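Local structure of DUF4393 domain-containing protein (Alcanivorax borkumensis, 3H35) at residues 147-150 and 154-157. The protein is of unknown function but belongs to the abortive infection alpha family, whose name suggests a possible role in phage defence. Residues are numbered along the deposited sequence; the frame is centred on the assembly and turned at random.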
ATOM      1  N   GLU A 147      -7.330 -19.092   9.284  1.00 28.08           N
ATOM      2  CA  GLU A 147      -7.581 -19.048   7.845  1.00 28.97           C
ATOM      3  C   GLU A 147      -6.288 -18.915   7.050  1.00 28.75           C
ATOM      4  O   GLU A 147      -6.074 -19.607   6.042  1.00 27.61           O
ATOM      5  CB  GLU A 147      -8.478 -17.886   7.480  1.00 30.39           C
ATOM      6  CG  GLU A 147      -9.906 -17.950   8.015  1.00 34.62           C
ATOM      7  CD  GLU A 147     -10.721 -16.704   7.600  1.00 40.55           C
ATOM      8  OE1 GLU A 147     -10.484 -16.153   6.494  1.00 46.28           O
ATOM      9  OE2 GLU A 147     -11.603 -16.289   8.376  1.00 48.10           O
ATOM     10  N   LEU A 148      -5.421 -18.025   7.517  1.00 28.64           N
ATOM     11  CA  LEU A 148      -4.151 -17.772   6.833  1.00 28.76           C
ATOM     12  C   LEU A 148      -3.204 -18.961   6.925  1.00 29.38           C
ATOM     13  O   LEU A 148      -2.444 -19.228   5.962  1.00 29.76           O
ATOM     14  CB  LEU A 148      -3.480 -16.516   7.396  1.00 27.75           C
ATOM     15  CG  LEU A 148      -4.142 -15.221   6.963  1.00 28.74           C
ATOM     16  CD1 LEU A 148      -3.661 -14.051   7.809  1.00 26.90           C
ATOM     17  CD2 LEU A 148      -3.893 -14.970   5.475  1.00 25.41           C
ATOM     18  N   GLN A 149      -3.218 -19.683   8.045  1.00 28.49           N
ATOM     19  CA  GLN A 149      -2.316 -20.847   8.166  1.00 29.31           C
ATOM     20  C   GLN A 149      -2.629 -21.943   7.174  1.00 28.54           C
ATOM     21  O   GLN A 149      -1.740 -22.641   6.793  1.00 29.00           O
ATOM     22  CB  GLN A 149      -2.302 -21.472   9.556  1.00 29.14           C
ATOM     23  CG  GLN A 149      -1.681 -20.603  10.676  1.00 33.52           C
ATOM     24  CD  GLN A 149      -1.959 -21.161  12.093  1.00 36.58           C
ATOM     25  OE1 GLN A 149      -2.974 -21.831  12.314  1.00 39.23           O
ATOM     26  NE2 GLN A 149      -1.096 -20.830  13.056  1.00 38.48           N
ATOM     27  N   ILE A 150      -3.867 -22.105   6.746  1.00 28.63           N
ATOM     28  CA  ILE A 150      -4.173 -23.158   5.760  1.00 29.00           C
ATOM     29  C   ILE A 150      -3.209 -23.141   4.559  1.00 29.39           C
ATOM     30  O   ILE A 150      -2.673 -24.177   4.160  1.00 29.64           O
ATOM     31  CB  ILE A 150      -5.603 -23.028   5.209  1.00 29.37           C
ATOM     32  CG1 ILE A 150      -6.624 -23.168   6.349  1.00 30.87           C
ATOM     33  CG2 ILE A 150      -5.865 -24.079   4.100  1.00 26.66           C
ATOM     34  CD1 ILE A 150      -8.074 -23.004   5.879  1.00 33.27           C
ATOM     35  N   LYS A 154       3.908 -21.684   7.447  1.00 27.49           N
ATOM     36  CA  LYS A 154       4.936 -21.136   8.333  1.00 28.33           C
ATOM     37  C   LYS A 154       4.552 -19.780   8.994  1.00 27.57           C
ATOM     38  O   LYS A 154       5.333 -19.215   9.782  1.00 27.21           O
ATOM     39  CB  LYS A 154       6.257 -21.027   7.554  1.00 29.47           C
ATOM     40  CG  LYS A 154       6.807 -22.430   7.282  1.00 33.28           C
ATOM     41  CD  LYS A 154       7.740 -22.548   6.111  1.00 38.67           C
ATOM     42  CE  LYS A 154       7.949 -24.045   5.780  1.00 42.40           C
ATOM     43  NZ  LYS A 154       8.450 -24.208   4.353  1.00 45.95           N
ATOM     44  N   LEU A 155       3.343 -19.303   8.699  1.00 26.22           N
ATOM     45  CA  LEU A 155       2.808 -18.038   9.243  1.00 26.27           C
ATOM     46  C   LEU A 155       3.217 -17.867  10.696  1.00 26.41           C
ATOM     47  O   LEU A 155       3.064 -18.783  11.503  1.00 24.31           O
ATOM     48  CB  LEU A 155       1.274 -18.063   9.211  1.00 25.93           C
ATOM     49  CG  LEU A 155       0.513 -16.773   9.416  1.00 27.11           C
ATOM     50  CD1 LEU A 155       0.643 -15.882   8.167  1.00 28.93           C
ATOM     51  CD2 LEU A 155      -0.970 -17.057   9.719  1.00 26.12           C
ATOM     52  N   SER A 156       3.694 -16.690  11.044  1.00 27.02           N
ATOM     53  CA  SER A 156       4.036 -16.434  12.438  1.00 27.03           C
ATOM     54  C   SER A 156       3.452 -15.138  12.960  1.00 27.26           C
ATOM     55  O   SER A 156       3.310 -14.130  12.211  1.00 27.55           O
ATOM     56  CB  SER A 156       5.566 -16.428  12.636  1.00 26.45           C
ATOM     57  OG  SER A 156       6.168 -15.490  11.775  1.00 25.37           O
ATOM     58  N   ILE A 157       3.172 -15.157  14.255  1.00 27.35           N
ATOM     59  CA  ILE A 157       2.794 -13.955  14.987  1.00 27.69           C
ATOM     60  C   ILE A 157       4.052 -13.285  15.430  1.00 28.24           C
ATOM     61  O   ILE A 157       4.934 -13.921  15.994  1.00 27.85           O
ATOM     62  CB  ILE A 157       2.044 -14.245  16.278  1.00 27.75           C
ATOM     63  CG1 ILE A 157       0.776 -15.054  15.987  1.00 28.57           C
ATOM     64  CG2 ILE A 157       1.697 -12.904  16.986  1.00 27.27           C
ATOM     65  CD1 ILE A 157      -0.071 -15.402  17.199  1.00 27.97           C
TER
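Leu155 faces the end of helix 139-151 across a short turn, its CA 5.9 Å from that of Gln149, where the chain folds back from the helix into strand 156-164. No hydrogen bond joins the two segments; the contact is made by carbon alone and illustrates how one leucine can close a helix-to-strand turn. Its working part is a single methyl branch. CD2 of Leu155 meets CB of Leu148 at 3.5 Å, closer than carbons usually pack, and lies 3.7 Å from CG of Gln149. One methyl thus touches the CB of one helical side chain and the CG of the next. In Leu155, CG stands anti to the backbone N (chi1 -166°), beside the carbonyl carbon, and CD2 continues the chain anti to CA, so that this methyl is the one that reaches the helix. On the other side, Gln149 sends its CG away from its carbonyl carbon (chi1 -68°) and then runs on extended, crossing Leu155 at about a right angle. The glutamine therefore contributes aliphatic CG to the contact, while its amide lies beyond contact with Leu155. Leu148, in contrast, is buried and offers its CB to Leu155 while its side chain also packs on Leu76 and Tyr89 of the neighbouring strands. Leu155 in turn touches Leu88 and Gln145, so the pair links helix and sheet. Beyond it, Ser156 begins the strand by backbone pairing with Tyr77, and Pro166 of the second subunit packs against Leu148. The arrangement is a tight alpha-to-beta connection, in which a leucine just ahead of the strand turns back onto the preceding helix and joins its C-terminal part to the antiparallel sheet through apolar packing.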